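Local coordinates for putative glyoxalase superfamily protein (Ralstonia eutropha, PDB 3IUZ) that probably acts as an iron(II)-dependent dioxygenase of the 2-oxoadipate dioxygenase/decarboxylase family, which converts 2-oxoadipate to 2-hydroxyglutarate, at residues A[33-38]-A[185-190]. Residues are numbered along the deposited sequence; the frame is centred on the assembly and turned at random.
Sequences PSDAEG and DGVLTV
The first torsion of Val187, which sets methyl CG1 opposite the carbonyl carbon and beside the backbone N, presents that methyl to Asp35, whose CB already faces Val187 by the course of the backbone; chi1 of Asp35 (173°, CG anti to the backbone N) additionally lays CG and OD1 beside the same methyl. Within 33-38, Asp35 to Gly38 form a type I beta turn, and Asp35 OD2 adds an Asx turn. The side chains of Asp35 and Val187 cross at about a right angle, with Asp35 CB 3.9 Å from Val187 CG1. Asp35 OD1 lies 4.0 Å from Val187 CG1, so the contact is van der Waals in character, and no hydrogen bond links 33-38 to 185-190.

The backbone evidence for the beta turn is Gly38 N donating to Asp35 O at 3.1 Å; the side-chain evidence for the Asx turn is Glu37 N reaching Asp35 OD2 at 3.0 Å. That second bond is bent, 135° at the hydrogen. It meets the carboxylate from well above its plane, 66° out. Asp35 OD2 also forms a salt bridge with Arg39, whose positive charge would be expected to stabilise the carboxylate. Gly38, at positive phi, closes the turn and leads into strand 40-41, which pairs antiparallel with 187-188 through backbone hydrogen bonds between Ala40 and Leu188. The turn therefore flanks a two-stranded sheet at the surface, remote from the chain centre.

In 185-190, Thr189 is the N-cap of helix 190-200, its OG1 bonded to Asp192 N. Val190 begins that helix and packs on helix 4-14, whose Asn5 ND2 donates to Gly38 O. This same carbonyl oxygen lies 3.3 Å from Val190 CG2.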
loop_
_atom_site.group_PDB
_atom_site.type_symbol
_atom_site.label_atom_id
_atom_site.label_comp_id
_atom_site.label_asym_id
_atom_site.label_seq_id
_atom_site.Cartn_x
_atom_site.Cartn_y
_atom_site.Cartn_z
ATOM N N PRO A 33 22.049 -0.407 -3.133
ATOM C CA PRO A 33 22.900 0.114 -4.182
ATOM C C PRO A 33 22.941 1.654 -4.237
ATOM O O PRO A 33 21.933 2.314 -4.041
ATOM C CB PRO A 33 22.294 -0.486 -5.465
ATOM C CG PRO A 33 21.517 -1.677 -4.979
ATOM C CD PRO A 33 21.098 -1.418 -3.640
ATOM N N SER A 34 24.129 2.183 -4.528
ATOM C CA SER A 34 24.393 3.622 -4.634
ATOM C C SER A 34 25.038 3.927 -5.990
ATOM O O SER A 34 25.571 3.044 -6.653
ATOM C CB SER A 34 25.371 4.062 -3.521
ATOM O OG SER A 34 26.643 3.421 -3.730
ATOM N N ASP A 35 24.966 5.176 -6.421
ATOM C CA ASP A 35 25.615 5.590 -7.642
ATOM C C ASP A 35 26.805 6.507 -7.342
ATOM O O ASP A 35 26.709 7.342 -6.440
ATOM C CB ASP A 35 24.597 6.292 -8.499
ATOM C CG ASP A 35 25.210 6.917 -9.733
ATOM O OD1 ASP A 35 25.530 6.156 -10.658
ATOM O OD2 ASP A 35 25.376 8.162 -9.735
ATOM N N ALA A 36 27.913 6.343 -8.108
ATOM C CA ALA A 36 29.203 7.070 -7.856
ATOM C C ALA A 36 29.066 8.602 -8.045
ATOM O O ALA A 36 29.798 9.402 -7.411
ATOM C CB ALA A 36 30.340 6.512 -8.736
ATOM N N GLU A 37 28.102 8.998 -8.884
ATOM C CA GLU A 37 27.891 10.400 -9.206
ATOM C C GLU A 37 26.802 11.054 -8.322
ATOM O O GLU A 37 26.383 12.238 -8.517
ATOM C CB GLU A 37 27.593 10.539 -10.687
ATOM C CG GLU A 37 28.792 10.203 -11.536
ATOM C CD GLU A 37 28.505 10.193 -13.031
ATOM O OE1 GLU A 37 27.527 10.845 -13.486
ATOM O OE2 GLU A 37 29.250 9.505 -13.747
ATOM N N GLY A 38 26.338 10.306 -7.340
ATOM C CA GLY A 38 25.381 10.879 -6.408
ATOM C C GLY A 38 23.934 10.820 -6.877
ATOM O O GLY A 38 23.017 11.196 -6.120
ATOM N N ASP A 185 18.595 2.618 -17.021
ATOM C CA ASP A 185 19.916 3.001 -16.481
ATOM C C ASP A 185 20.161 2.529 -15.057
ATOM O O ASP A 185 21.309 2.556 -14.598
ATOM C CB ASP A 185 20.076 4.506 -16.497
ATOM C CG ASP A 185 19.977 5.091 -17.891
ATOM O OD1 ASP A 185 20.366 4.416 -18.852
ATOM O OD2 ASP A 185 19.583 6.254 -18.018
ATOM N N GLY A 186 19.091 2.155 -14.348
ATOM C CA GLY A 186 19.185 1.842 -12.919
ATOM C C GLY A 186 19.267 3.040 -11.973
ATOM O O GLY A 186 19.299 2.857 -10.743
ATOM N N VAL A 187 19.312 4.240 -12.540
ATOM C CA VAL A 187 19.417 5.481 -11.819
ATOM C C VAL A 187 18.612 6.554 -12.528
ATOM O O VAL A 187 18.304 6.425 -13.716
ATOM C CB VAL A 187 20.883 6.013 -11.743
ATOM C CG1 VAL A 187 21.745 5.053 -10.912
ATOM C CG2 VAL A 187 21.460 6.302 -13.160
ATOM N N LEU A 188 18.256 7.588 -11.780
ATOM C CA LEU A 188 17.803 8.886 -12.301
ATOM C C LEU A 188 18.592 9.938 -11.519
ATOM O O LEU A 188 19.103 9.633 -10.447
ATOM C CB LEU A 188 16.303 9.109 -12.060
ATOM C CG LEU A 188 15.297 8.259 -12.840
ATOM C CD1 LEU A 188 13.920 8.372 -12.186
ATOM C CD2 LEU A 188 15.293 8.633 -14.353
ATOM N N THR A 189 18.658 11.182 -11.998
ATOM C CA THR A 189 19.159 12.256 -11.138
ATOM C C THR A 189 18.277 12.303 -9.879
ATOM O O THR A 189 17.132 11.823 -9.915
ATOM C CB THR A 189 19.091 13.626 -11.856
ATOM O OG1 THR A 189 17.732 13.944 -12.132
ATOM C CG2 THR A 189 19.937 13.604 -13.165
ATOM N N VAL A 190 18.786 12.850 -8.771
ATOM C CA VAL A 190 18.001 12.907 -7.562
ATOM C C VAL A 190 16.730 13.749 -7.845
ATOM O O VAL A 190 15.653 13.370 -7.424
ATOM C CB VAL A 190 18.809 13.398 -6.333
ATOM C CG1 VAL A 190 17.881 13.580 -5.116
ATOM C CG2 VAL A 190 19.973 12.419 -5.985
#